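Local coordinates for CalU16 (Micromonospora echinospora, PDB 4FPW), which probably protects its bacterial producer against its own enediyne antibiotic by a self-sacrifice mechanism, as an AHA1-family protein of the Bet v 1-like clan, at residues A20-I25 / E110-T115; I25-D30 / M130-L135; A31-V36 / D105-E110; L82-V87 / S94-R99. One frame throughout, in Å; residues are numbered along the deposited sequence.

Contact 1: residues A20-I25 / E110-T115; sequences ARSIII and ELEHAT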
loop_
_atom_site.group_PDB
_atom_site.type_symbol
_atom_site.label_atom_id
_atom_site.label_comp_id
_atom_site.label_asym_id
_atom_site.label_seq_id
_atom_site.Cartn_x
_atom_site.Cartn_y
_atom_site.Cartn_z
ATOM N N ALA A 20 5.603 12.916 -9.034
ATOM C CA ALA A 20 4.395 12.615 -8.282
ATOM C C ALA A 20 4.536 13.031 -6.825
ATOM O O ALA A 20 5.649 13.107 -6.294
ATOM C CB ALA A 20 4.087 11.131 -8.381
ATOM N N ARG A 21 3.401 13.319 -6.191
ATOM C CA ARG A 21 3.332 13.409 -4.717
ATOM C C ARG A 21 2.989 11.991 -4.227
ATOM O O ARG A 21 2.922 11.067 -5.035
ATOM C CB ARG A 21 2.277 14.427 -4.261
ATOM C CG ARG A 21 2.137 15.651 -5.165
ATOM C CD ARG A 21 1.785 16.955 -4.453
ATOM N NE ARG A 21 0.706 16.860 -3.474
ATOM C CZ ARG A 21 0.191 17.900 -2.818
ATOM N NH1 ARG A 21 0.624 19.136 -3.052
ATOM N NH2 ARG A 21 -0.779 17.716 -1.933
ATOM N N SER A 22 2.776 11.793 -2.930
ATOM C CA SER A 22 2.430 10.455 -2.437
ATOM C C SER A 22 1.688 10.402 -1.100
ATOM O O SER A 22 1.770 11.306 -0.254
ATOM C CB SER A 22 3.679 9.569 -2.343
ATOM O OG SER A 22 4.658 10.144 -1.499
ATOM N N ILE A 23 0.969 9.294 -0.963
ATOM C CA ILE A 23 0.325 8.841 0.249
ATOM C C ILE A 23 1.353 8.067 1.033
ATOM O O ILE A 23 2.099 7.271 0.454
ATOM C CB ILE A 23 -0.855 7.912 -0.119
ATOM C CG1 ILE A 23 -2.180 8.663 0.023
ATOM C CG2 ILE A 23 -0.881 6.626 0.707
ATOM C CD1 ILE A 23 -2.174 10.072 -0.534
ATOM N N ILE A 24 1.397 8.298 2.344
ATOM C CA ILE A 24 2.284 7.544 3.221
ATOM C C ILE A 24 1.515 7.137 4.470
ATOM O O ILE A 24 1.017 7.989 5.203
ATOM C CB ILE A 24 3.535 8.357 3.599
ATOM C CG1 ILE A 24 4.462 8.505 2.386
ATOM C CG2 ILE A 24 4.306 7.664 4.712
ATOM C CD1 ILE A 24 5.521 9.581 2.539
ATOM N N ILE A 25 1.434 5.831 4.700
ATOM C CA ILE A 25 0.673 5.273 5.787
ATOM C C ILE A 25 1.649 4.566 6.691
ATOM O O ILE A 25 2.448 3.754 6.215
ATOM C CB ILE A 25 -0.372 4.290 5.266
ATOM C CG1 ILE A 25 -1.523 5.069 4.639
ATOM C CG2 ILE A 25 -0.903 3.383 6.375
ATOM C CD1 ILE A 25 -2.385 4.214 3.738
ATOM N N GLU A 110 5.461 0.785 6.668
ATOM C CA GLU A 110 5.254 2.021 5.926
ATOM C C GLU A 110 4.857 1.697 4.499
ATOM O O GLU A 110 5.579 0.993 3.787
ATOM C CB GLU A 110 6.503 2.920 5.937
ATOM C CG GLU A 110 6.719 3.616 7.278
ATOM C CD GLU A 110 7.695 4.782 7.247
ATOM O OE1 GLU A 110 8.429 4.935 8.253
ATOM O OE2 GLU A 110 7.701 5.555 6.257
ATOM N N LEU A 111 3.706 2.210 4.088
ATOM C CA LEU A 111 3.224 1.975 2.754
ATOM C C LEU A 111 2.977 3.277 2.045
ATOM O O LEU A 111 2.103 4.053 2.455
ATOM C CB LEU A 111 1.959 1.135 2.747
ATOM C CG LEU A 111 1.607 0.670 1.326
ATOM C CD1 LEU A 111 1.071 -0.743 1.383
ATOM C CD2 LEU A 111 0.600 1.582 0.646
ATOM N N GLU A 112 3.741 3.484 0.961
ATOM C CA GLU A 112 3.705 4.711 0.185
ATOM C C GLU A 112 3.346 4.411 -1.252
ATOM O O GLU A 112 4.034 3.644 -1.932
ATOM C CB GLU A 112 5.061 5.426 0.218
ATOM C CG GLU A 112 5.075 6.699 -0.623
ATOM C CD GLU A 112 6.324 7.537 -0.469
ATOM O OE1 GLU A 112 7.305 7.099 0.176
ATOM O OE2 GLU A 112 6.309 8.662 -0.996
ATOM N N HIS A 113 2.273 5.041 -1.696
ATOM C CA HIS A 113 1.801 4.959 -3.059
ATOM C C HIS A 113 1.948 6.353 -3.639
ATOM O O HIS A 113 1.375 7.315 -3.123
ATOM C CB HIS A 113 0.339 4.539 -3.067
ATOM C CG HIS A 113 -0.177 4.114 -4.409
ATOM N ND1 HIS A 113 -1.115 3.115 -4.552
ATOM C CD2 HIS A 113 0.094 4.548 -5.662
ATOM C CE1 HIS A 113 -1.414 2.962 -5.825
ATOM N NE2 HIS A 113 -0.689 3.814 -6.519
ATOM N N ALA A 114 2.746 6.451 -4.700
ATOM C CA ALA A 114 3.005 7.704 -5.380
ATOM C C ALA A 114 2.284 7.691 -6.714
ATOM O O ALA A 114 2.246 6.661 -7.397
ATOM C CB ALA A 114 4.499 7.884 -5.593
ATOM N N THR A 115 1.731 8.848 -7.076
ATOM C CA THR A 115 0.985 9.026 -8.308
ATOM C C THR A 115 0.877 10.499 -8.657
ATOM O O THR A 115 0.696 11.336 -7.773
ATOM C CB THR A 115 -0.445 8.506 -8.190
ATOM O OG1 THR A 115 -1.222 9.040 -9.272
ATOM C CG2 THR A 115 -1.085 8.927 -6.856
#

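Contact 2: residues I25-D30 / M130-L135; sequences IRQRYD and MALDFL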
loop_
_atom_site.group_PDB
_atom_site.type_symbol
_atom_site.label_atom_id
_atom_site.label_comp_id
_atom_site.label_asym_id
_atom_site.label_seq_id
_atom_site.Cartn_x
_atom_site.Cartn_y
_atom_site.Cartn_z
ATOM N N ILE A 25 1.434 5.831 4.700
ATOM C CA ILE A 25 0.673 5.273 5.787
ATOM C C ILE A 25 1.649 4.566 6.691
ATOM O O ILE A 25 2.448 3.754 6.215
ATOM C CB ILE A 25 -0.372 4.290 5.266
ATOM C CG1 ILE A 25 -1.523 5.069 4.639
ATOM C CG2 ILE A 25 -0.903 3.383 6.375
ATOM C CD1 ILE A 25 -2.385 4.214 3.738
ATOM N N ARG A 26 1.583 4.897 7.985
ATOM C CA ARG A 26 2.460 4.317 8.984
ATOM C C ARG A 26 1.620 3.673 10.058
ATOM O O ARG A 26 0.717 4.302 10.624
ATOM C CB ARG A 26 3.353 5.379 9.622
ATOM C CG ARG A 26 4.078 6.288 8.627
ATOM C CD ARG A 26 5.191 7.054 9.323
ATOM N NE ARG A 26 6.047 7.773 8.379
ATOM C CZ ARG A 26 5.956 9.068 8.069
ATOM N NH1 ARG A 26 5.035 9.867 8.615
ATOM N NH2 ARG A 26 6.815 9.577 7.194
ATOM N N GLN A 27 1.931 2.414 10.327
ATOM C CA GLN A 27 1.220 1.612 11.286
ATOM C C GLN A 27 2.212 0.697 11.943
ATOM O O GLN A 27 3.115 0.156 11.286
ATOM C CB GLN A 27 0.181 0.760 10.604
ATOM C CG GLN A 27 -0.891 1.545 9.872
ATOM C CD GLN A 27 -1.965 0.632 9.343
ATOM O OE1 GLN A 27 -1.671 -0.311 8.612
ATOM N NE2 GLN A 27 -3.218 0.902 9.701
ATOM N N ARG A 28 2.037 0.520 13.247
ATOM C CA ARG A 28 2.928 -0.303 14.004
ATOM C C ARG A 28 2.202 -1.599 14.283
ATOM O O ARG A 28 1.006 -1.588 14.586
ATOM C CB ARG A 28 3.314 0.403 15.295
ATOM C CG ARG A 28 4.744 0.116 15.690
ATOM C CD ARG A 28 4.963 0.263 17.175
ATOM N NE ARG A 28 5.801 -0.814 17.676
ATOM C CZ ARG A 28 6.048 -1.024 18.961
ATOM N NH1 ARG A 28 5.521 -0.218 19.884
ATOM N NH2 ARG A 28 6.823 -2.049 19.330
ATOM N N TYR A 29 2.907 -2.718 14.148
ATOM C CA TYR A 29 2.338 -4.003 14.524
ATOM C C TYR A 29 3.200 -4.704 15.537
ATOM O O TYR A 29 4.427 -4.581 15.550
ATOM C CB TYR A 29 2.126 -4.918 13.325
ATOM C CG TYR A 29 1.272 -4.295 12.252
ATOM C CD1 TYR A 29 -0.118 -4.319 12.334
ATOM C CD2 TYR A 29 1.854 -3.670 11.165
ATOM C CE1 TYR A 29 -0.894 -3.739 11.360
ATOM C CE2 TYR A 29 1.088 -3.085 10.192
ATOM C CZ TYR A 29 -0.281 -3.122 10.288
ATOM O OH TYR A 29 -1.010 -2.532 9.281
ATOM N N ASP A 30 2.497 -5.470 16.361
ATOM C CA ASP A 30 3.017 -6.187 17.511
ATOM C C ASP A 30 3.436 -7.603 17.084
ATOM O O ASP A 30 3.378 -8.545 17.871
ATOM C CB ASP A 30 1.870 -6.241 18.532
ATOM C CG ASP A 30 2.313 -6.558 19.932
ATOM O OD1 ASP A 30 3.527 -6.496 20.242
ATOM O OD2 ASP A 30 1.405 -6.874 20.730
HETATM N N MSE A 130 -8.190 0.858 4.095
HETATM C CA MSE A 130 -9.237 -0.167 4.209
HETATM C C MSE A 130 -8.590 -1.520 4.188
HETATM O O MSE A 130 -8.922 -2.405 4.982
HETATM C CB MSE A 130 -10.214 -0.126 3.041
HETATM C CG MSE A 130 -10.982 1.191 2.905
HETATM SE SE MSE A 130 -12.176 1.534 4.454
HETATM C CE MSE A 130 -12.352 3.392 3.957
ATOM N N ALA A 131 -7.649 -1.695 3.272
ATOM C CA ALA A 131 -6.957 -2.965 3.121
ATOM C C ALA A 131 -6.074 -3.294 4.320
ATOM O O ALA A 131 -6.012 -4.452 4.752
ATOM C CB ALA A 131 -6.121 -2.961 1.851
ATOM N N LEU A 132 -5.369 -2.292 4.837
ATOM C CA LEU A 132 -4.522 -2.499 6.006
ATOM C C LEU A 132 -5.347 -2.858 7.256
ATOM O O LEU A 132 -4.825 -3.518 8.150
ATOM C CB LEU A 132 -3.607 -1.296 6.240
ATOM C CG LEU A 132 -2.486 -1.220 5.189
ATOM C CD1 LEU A 132 -1.800 0.129 5.227
ATOM C CD2 LEU A 132 -1.460 -2.343 5.339
ATOM N N ASP A 133 -6.629 -2.478 7.296
ATOM C CA ASP A 133 -7.539 -2.990 8.344
ATOM C C ASP A 133 -7.529 -4.498 8.374
ATOM O O ASP A 133 -7.417 -5.094 9.445
ATOM C CB ASP A 133 -8.993 -2.545 8.141
ATOM C CG ASP A 133 -9.215 -1.098 8.470
ATOM O OD1 ASP A 133 -8.264 -0.409 8.905
ATOM O OD2 ASP A 133 -10.356 -0.635 8.306
ATOM N N PHE A 134 -7.650 -5.119 7.205
ATOM C CA PHE A 134 -7.741 -6.570 7.145
ATOM C C PHE A 134 -6.383 -7.233 7.401
ATOM O O PHE A 134 -6.325 -8.323 7.968
ATOM C CB PHE A 134 -8.448 -7.025 5.867
ATOM C CG PHE A 134 -9.924 -6.707 5.886
ATOM C CD1 PHE A 134 -10.855 -7.664 6.270
ATOM C CD2 PHE A 134 -10.382 -5.416 5.598
ATOM C CE1 PHE A 134 -12.209 -7.351 6.332
ATOM C CE2 PHE A 134 -11.730 -5.104 5.652
ATOM C CZ PHE A 134 -12.644 -6.070 6.022
ATOM N N LEU A 135 -5.294 -6.561 7.047
ATOM C CA LEU A 135 -3.985 -6.987 7.522
ATOM C C LEU A 135 -3.993 -6.997 9.057
ATOM O O LEU A 135 -3.717 -8.017 9.676
ATOM C CB LEU A 135 -2.881 -6.075 6.989
ATOM C CG LEU A 135 -1.485 -6.295 7.577
ATOM C CD1 LEU A 135 -1.008 -7.732 7.403
ATOM C CD2 LEU A 135 -0.507 -5.322 6.946
HETATM O O HOH W 1 -5.527 0.820 8.323
#

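Contact 3: residues A31-V36 / D105-E110; sequences APVDEV and DGTLLE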
loop_
_atom_site.group_PDB
_atom_site.type_symbol
_atom_site.label_atom_id
_atom_site.label_comp_id
_atom_site.label_asym_id
_atom_site.label_seq_id
_atom_site.Cartn_x
_atom_site.Cartn_y
_atom_site.Cartn_z
ATOM N N ALA A 31 3.809 -7.752 15.815
ATOM C CA ALA A 31 4.345 -8.998 15.296
ATOM C C ALA A 31 5.733 -8.661 14.797
ATOM O O ALA A 31 6.049 -7.498 14.621
ATOM C CB ALA A 31 3.477 -9.519 14.173
ATOM N N PRO A 32 6.586 -9.664 14.606
ATOM C CA PRO A 32 7.912 -9.281 14.154
ATOM C C PRO A 32 7.982 -9.089 12.637
ATOM O O PRO A 32 7.066 -9.479 11.914
ATOM C CB PRO A 32 8.812 -10.421 14.648
ATOM C CG PRO A 32 7.907 -11.580 14.925
ATOM C CD PRO A 32 6.520 -11.042 15.123
ATOM N N VAL A 33 9.068 -8.465 12.190
ATOM C CA VAL A 33 9.326 -8.132 10.779
ATOM C C VAL A 33 9.092 -9.275 9.795
ATOM O O VAL A 33 8.458 -9.075 8.758
ATOM C CB VAL A 33 10.779 -7.622 10.624
ATOM C CG1 VAL A 33 11.275 -7.728 9.186
ATOM C CG2 VAL A 33 10.889 -6.192 11.129
ATOM N N ASP A 34 9.616 -10.458 10.102
ATOM C CA ASP A 34 9.456 -11.619 9.212
ATOM C C ASP A 34 7.993 -11.922 8.946
ATOM O O ASP A 34 7.546 -11.970 7.804
ATOM C CB ASP A 34 10.106 -12.878 9.798
ATOM C CG ASP A 34 11.556 -12.995 9.445
ATOM O OD1 ASP A 34 11.948 -14.073 8.936
ATOM O OD2 ASP A 34 12.306 -12.015 9.669
ATOM N N GLU A 35 7.269 -12.138 10.034
ATOM C CA GLU A 35 5.867 -12.529 9.989
ATOM C C GLU A 35 5.078 -11.513 9.186
ATOM O O GLU A 35 4.223 -11.887 8.401
ATOM C CB GLU A 35 5.288 -12.636 11.405
ATOM C CG GLU A 35 5.932 -13.731 12.254
ATOM C CD GLU A 35 5.368 -13.823 13.668
ATOM O OE1 GLU A 35 4.163 -13.549 13.868
ATOM O OE2 GLU A 35 6.134 -14.176 14.592
ATOM N N VAL A 36 5.383 -10.235 9.377
ATOM C CA VAL A 36 4.686 -9.176 8.670
ATOM C C VAL A 36 5.093 -9.219 7.196
ATOM O O VAL A 36 4.247 -9.085 6.324
ATOM C CB VAL A 36 4.984 -7.792 9.280
ATOM C CG1 VAL A 36 4.270 -6.700 8.511
ATOM C CG2 VAL A 36 4.573 -7.742 10.748
ATOM N N ASP A 105 10.493 -5.594 19.615
ATOM C CA ASP A 105 9.890 -6.883 19.245
ATOM C C ASP A 105 8.856 -6.804 18.100
ATOM O O ASP A 105 8.379 -7.848 17.633
ATOM C CB ASP A 105 9.249 -7.533 20.482
ATOM C CG ASP A 105 8.248 -6.610 21.195
ATOM O OD1 ASP A 105 8.160 -5.413 20.844
ATOM O OD2 ASP A 105 7.561 -7.086 22.128
ATOM N N GLY A 106 8.519 -5.589 17.655
ATOM C CA GLY A 106 7.481 -5.378 16.635
ATOM C C GLY A 106 7.991 -4.769 15.333
ATOM O O GLY A 106 9.188 -4.789 15.040
ATOM N N THR A 107 7.080 -4.229 14.532
ATOM C CA THR A 107 7.469 -3.634 13.241
ATOM C C THR A 107 6.702 -2.344 12.921
ATOM O O THR A 107 5.507 -2.251 13.216
ATOM C CB THR A 107 7.400 -4.665 12.071
ATOM O OG1 THR A 107 6.568 -4.177 11.012
ATOM C CG2 THR A 107 6.851 -5.992 12.516
ATOM N N LEU A 108 7.405 -1.352 12.348
ATOM C CA LEU A 108 6.764 -0.118 11.847
ATOM C C LEU A 108 6.536 -0.193 10.330
ATOM O O LEU A 108 7.383 0.207 9.537
ATOM C CB LEU A 108 7.556 1.167 12.196
ATOM C CG LEU A 108 7.045 2.461 11.477
ATOM C CD1 LEU A 108 5.571 2.707 11.744
ATOM C CD2 LEU A 108 7.818 3.737 11.782
ATOM N N LEU A 109 5.380 -0.687 9.922
ATOM C CA LEU A 109 5.076 -0.766 8.497
ATOM C C LEU A 109 4.999 0.626 7.911
ATOM O O LEU A 109 4.539 1.547 8.583
ATOM C CB LEU A 109 3.758 -1.505 8.276
ATOM C CG LEU A 109 3.170 -1.492 6.865
ATOM C CD1 LEU A 109 2.543 -2.830 6.554
ATOM C CD2 LEU A 109 2.128 -0.401 6.677
ATOM N N GLU A 110 5.461 0.785 6.668
ATOM C CA GLU A 110 5.254 2.021 5.926
ATOM C C GLU A 110 4.857 1.697 4.499
ATOM O O GLU A 110 5.579 0.993 3.787
ATOM C CB GLU A 110 6.503 2.920 5.937
ATOM C CG GLU A 110 6.719 3.616 7.278
ATOM C CD GLU A 110 7.695 4.782 7.247
ATOM O OE1 GLU A 110 8.429 4.935 8.253
ATOM O OE2 GLU A 110 7.701 5.555 6.257
#

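Contact 4: residues L82-V87 / S94-R99; sequences LTISWV and SEVELR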
loop_
_atom_site.group_PDB
_atom_site.type_symbol
_atom_site.label_atom_id
_atom_site.label_comp_id
_atom_site.label_asym_id
_atom_site.label_seq_id
_atom_site.Cartn_x
_atom_site.Cartn_y
_atom_site.Cartn_z
ATOM N N LEU A 82 9.855 -3.350 -0.643
ATOM C CA LEU A 82 9.073 -3.911 -1.720
ATOM C C LEU A 82 8.620 -2.713 -2.518
ATOM O O LEU A 82 7.986 -1.815 -1.948
ATOM C CB LEU A 82 7.857 -4.659 -1.138
ATOM C CG LEU A 82 7.148 -5.826 -1.859
ATOM C CD1 LEU A 82 5.741 -5.458 -2.305
ATOM C CD2 LEU A 82 7.962 -6.381 -3.024
ATOM N N THR A 83 9.017 -2.656 -3.795
ATOM C CA THR A 83 8.497 -1.662 -4.723
ATOM C C THR A 83 7.919 -2.361 -5.960
ATOM O O THR A 83 8.481 -3.324 -6.484
ATOM C CB THR A 83 9.568 -0.652 -5.161
ATOM O OG1 THR A 83 10.316 -0.219 -4.021
ATOM C CG2 THR A 83 8.920 0.568 -5.852
ATOM N N ILE A 84 6.785 -1.853 -6.411
ATOM C CA ILE A 84 6.096 -2.391 -7.548
ATOM C C ILE A 84 5.442 -1.254 -8.322
ATOM O O ILE A 84 5.119 -0.208 -7.733
ATOM C CB ILE A 84 4.997 -3.378 -7.127
ATOM C CG1 ILE A 84 3.992 -2.726 -6.161
ATOM C CG2 ILE A 84 5.610 -4.604 -6.503
ATOM C CD1 ILE A 84 2.603 -3.303 -6.291
ATOM N N SER A 85 5.257 -1.461 -9.626
ATOM C CA SER A 85 4.517 -0.507 -10.461
ATOM C C SER A 85 3.058 -0.818 -10.282
ATOM O O SER A 85 2.707 -1.850 -9.737
ATOM C CB SER A 85 4.885 -0.619 -11.961
ATOM O OG SER A 85 4.368 -1.811 -12.553
ATOM N N TRP A 86 2.205 0.068 -10.757
ATOM C CA TRP A 86 0.796 -0.037 -10.464
ATOM C C TRP A 86 -0.015 0.516 -11.645
ATOM O O TRP A 86 -0.173 1.742 -11.790
ATOM C CB TRP A 86 0.508 0.726 -9.173
ATOM C CG TRP A 86 -0.809 0.444 -8.590
ATOM C CD1 TRP A 86 -1.965 1.123 -8.814
ATOM C CD2 TRP A 86 -1.122 -0.600 -7.672
ATOM N NE1 TRP A 86 -2.999 0.553 -8.105
ATOM C CE2 TRP A 86 -2.502 -0.505 -7.388
ATOM C CE3 TRP A 86 -0.367 -1.618 -7.063
ATOM C CZ2 TRP A 86 -3.143 -1.375 -6.520
ATOM C CZ3 TRP A 86 -0.997 -2.472 -6.187
ATOM C CH2 TRP A 86 -2.378 -2.346 -5.917
ATOM N N VAL A 87 -0.510 -0.392 -12.495
ATOM C CA VAL A 87 -1.241 0.019 -13.700
ATOM C C VAL A 87 -2.746 -0.267 -13.561
ATOM O O VAL A 87 -3.134 -1.354 -13.127
ATOM C CB VAL A 87 -0.611 -0.514 -15.034
ATOM C CG1 VAL A 87 0.505 -1.537 -14.816
ATOM C CG2 VAL A 87 -1.675 -1.041 -15.996
ATOM N N SER A 94 1.406 4.322 -11.566
ATOM C CA SER A 94 1.714 4.680 -10.189
ATOM C C SER A 94 2.836 3.801 -9.700
ATOM O O SER A 94 3.314 2.931 -10.424
ATOM C CB SER A 94 0.493 4.439 -9.305
ATOM O OG SER A 94 -0.600 5.280 -9.629
ATOM N N GLU A 95 3.241 4.017 -8.455
ATOM C CA GLU A 95 4.290 3.211 -7.837
ATOM C C GLU A 95 3.930 3.089 -6.382
ATOM O O GLU A 95 3.462 4.049 -5.775
ATOM C CB GLU A 95 5.614 3.934 -7.992
ATOM C CG GLU A 95 6.879 3.100 -7.990
ATOM C CD GLU A 95 8.044 3.918 -8.535
ATOM O OE1 GLU A 95 7.996 4.260 -9.739
ATOM O OE2 GLU A 95 8.986 4.248 -7.769
ATOM N N VAL A 96 4.133 1.900 -5.831
ATOM C CA VAL A 96 3.800 1.612 -4.456
ATOM C C VAL A 96 5.033 1.009 -3.784
ATOM O O VAL A 96 5.792 0.256 -4.418
ATOM C CB VAL A 96 2.612 0.633 -4.317
ATOM C CG1 VAL A 96 2.025 0.721 -2.904
ATOM C CG2 VAL A 96 1.516 0.932 -5.322
ATOM N N GLU A 97 5.230 1.336 -2.499
ATOM C CA GLU A 97 6.386 0.828 -1.779
ATOM C C GLU A 97 6.042 0.459 -0.367
ATOM O O GLU A 97 5.307 1.170 0.322
ATOM C CB GLU A 97 7.529 1.841 -1.766
ATOM C CG GLU A 97 8.849 1.247 -1.312
ATOM C CD GLU A 97 9.968 2.259 -1.310
ATOM O OE1 GLU A 97 10.513 2.567 -2.391
ATOM O OE2 GLU A 97 10.304 2.759 -0.222
ATOM N N LEU A 98 6.585 -0.665 0.063
ATOM C CA LEU A 98 6.418 -1.091 1.415
ATOM C C LEU A 98 7.783 -1.171 2.051
ATOM O O LEU A 98 8.665 -1.824 1.504
ATOM C CB LEU A 98 5.757 -2.454 1.456
ATOM C CG LEU A 98 5.470 -2.932 2.882
ATOM C CD1 LEU A 98 4.101 -2.443 3.322
ATOM C CD2 LEU A 98 5.563 -4.445 2.958
ATOM N N ARG A 99 7.939 -0.500 3.196
ATOM C CA ARG A 99 9.103 -0.641 4.067
ATOM C C ARG A 99 8.647 -1.126 5.438
ATOM O O ARG A 99 7.761 -0.527 6.053
ATOM C CB ARG A 99 9.831 0.688 4.246
ATOM C CG ARG A 99 10.117 1.419 2.954
ATOM C CD ARG A 99 10.535 2.861 3.200
ATOM N NE ARG A 99 9.978 3.711 2.154
ATOM C CZ ARG A 99 8.913 4.504 2.271
ATOM N NH1 ARG A 99 8.269 4.629 3.424
ATOM N NH2 ARG A 99 8.509 5.209 1.215
#

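Contact 1: residues A20-I25 / E110-T115
The side chains of Ile24 and Glu112 lie side by side, pointing the same way, and Ile24 CG1 is 3.5 Å from Glu112 CD, the carboxylate carbon, whereas the other flat group, the His113 ring, projects from the opposite face of the strand pair. That ring meets Trp86 edge-to-face and Trp128 with the ring planes at about 60°, and its ND1 is hydrogen-bonded to Trp128 NE1. The pair belongs to an antiparallel sheet of the kind that wraps a long helix in the helix-grip fold of Bet v 1-like proteins. Ile23, Leu111, His113 and Thr115 touch helix 118-138, and Ile23 and Ile25 also touch Trp173. Ser22, Ile24, Glu112 and Ala114 take the other face. There Glu112, its CG anti to the backbone N (chi1 178°) and its chain extended beyond, sends OE1 to a salt bridge with Arg99. Two hydrogen-bonded pairs fix the register. Ile23 N reaches His113 O at 3.0 Å, and His113 N returns a more bent bond to Ile23 O at 3.1 Å. At the Ile25–Leu111 pair, Leu111 N meets Ile25 O in the carbonyl plane at 2.9 Å, with 167° at the hydrogen.

Contact 2: residues I25-D30 / M130-L135
Leu132 carries most of this strand-to-helix contact, meeting three strand side chains at once. Its chi1 of -72° sets CG, and chi2 near 166° fans the methyls out between Ile25 and Tyr29. The Leu132 and Ile25 side chains meet tip to tip, CD1 to CG2 at 3.6 Å, while Leu132 CD2 comes within 4.0 Å of Tyr29 OH, the two side chains crossing at about a right angle. Between them Gln27 passes at a slant, its OE1 only 3.2 Å from Leu132 CB. That amide oxygen is also the acceptor for the Tyr29 hydroxyl, a bond so short in the model that its length is doubtful. One residue further on, Asp133 turns its backbone-to-side-chain bond away from the strand, yet OD1 accepts a hydrogen bond from a water at 3.1 Å; the same water takes a weak bond from Gln27 NE2 and so bridges strand and helix. Asp133 OD1 also has a salt bridge to Arg169. At Leu135, CD2 approaches the phenol end of Tyr29 obliquely, 3.7 Å from OH. The helix segment runs almost parallel to strand 25-29, at 12° with the axes 11.1 Å apart, as the long helix of a helix-grip fold lies along its sheet. Helix 161-177 reaches this region through Trp173, which touches Ile25, and strand 106-115 supplies Leu109 beside both Tyr29 and Leu135.

Contact 3: residues A31-V36 / D105-E110
The backbones of Ala31 and Gly106 meet through a CA-H...O contact, Gly106 CA lying 3.3 Å from Ala31 O with 140° at the hydrogen, just where strand 106-115 begins. Thr107 points its side chain at the first turn of helix 33-41. The Thr107 and Val36 side chains meet tip to tip, CG2 to CG2 at 3.4 Å, while Val33 CG2 passes at a slant 3.9 Å from Thr107 CB. Chi1 of Thr107 is 125°, an eclipsed value, and its CG2 also crowds the Ala31 carbonyl, so the exact place of this methyl, and the distances from it, are doubtful. The arrangement is that of a helix-grip fold at the point where strand 20-29 gives way to the short helices that follow it: Pro32 is the N-cap, and Val36 N closes the first turn on Pro32 O at 3.1 Å. Val36 CG2, anti to the carbonyl carbon, is the branch turned to Thr107, and Val36 also packs on Leu100 of strand 94-103. Val33 in turn touches Pro79 and Glu102. On the strand side, Thr107 is hydrogen-bonded through its backbone to Tyr29. Ahead of it, Asp105 O lies 3.8 Å from Pro32 CA and 4.0 Å from Pro32 CB.

Contact 4: residues L82-V87 / S94-R99
Glu97 OE1 is gripped by three groups: Thr83 OG1 gives it a weak hydrogen bond across the strands at 3.2 Å, and Arg81 and Arg13 each form a salt bridge to it. Its sister oxygen OE2 takes Arg99 NE at 2.6 Å, although the carboxylate oxygen lies 26° out of the guanidinium plane. A single carboxylate thus draws together three arginines, which probably keeps it ionised. Thr83 also turns its methyl CG2 to Glu95 CG at 3.9 Å, and Glu95 ends in its own salt bridge to Arg13. The two segments form an antiparallel beta hairpin. At the Ile84–Val96 pair, Val96 N donates to Ile84 O at 3.0 Å, an almost straight bond with 171° at the hydrogen; at the Leu82–Leu98 pair, Leu98 N reaches Leu82 O at 2.7 Å. The bonds from Leu82 N and Trp86 N are weak. The face away from Thr83 and Glu97 is mainly apolar, with Leu82, Ile84, Trp86, Val96 and Leu98 beside Ser94. Ile84 and Val96 point the same way side by side, Ile84 CG1 being 4.1 Å from Val96 CB. With CG1 between the backbone N and carbonyl carbon (chi1 57°), Ile84 brings CD1 to the Trp86 edge, in the plane of the ring. Val96 CG2 comes at a slant to Trp86 CE3 at 3.6 Å, and Ser94 CB packs 3.7 Å from Trp86 CB. Trp86 and Val96 both meet Trp128 of helix 118-138. Strand 70-77 flanks the hairpin beside strand 81-86, and strand 106-115 flanks it beside strand 94-103.

Overall arrangement
All four contacts belong to one antiparallel sheet and the helices that meet it. Contact 1 pairs strands 20-29 and 106-115; contact 2 lays helix 118-138 along the former, and contact 3 sets helix 33-41 against the start of the latter. Contact 4 joins the next two strands across, 94-103 and 81-86, its centre about 9 Å from that of contact 1 but about 19 Å from that of contact 3. Along the chain, contacts 1 and 2 alternate their segments; contact 4 falls between the two halves of contact 1, as does contact 3 apart from the shared Glu110. Contact 1 thereby joins strands far apart in sequence, and the sheet so closed lies along helix 118-138, consistent with the Bet v 1-like architecture.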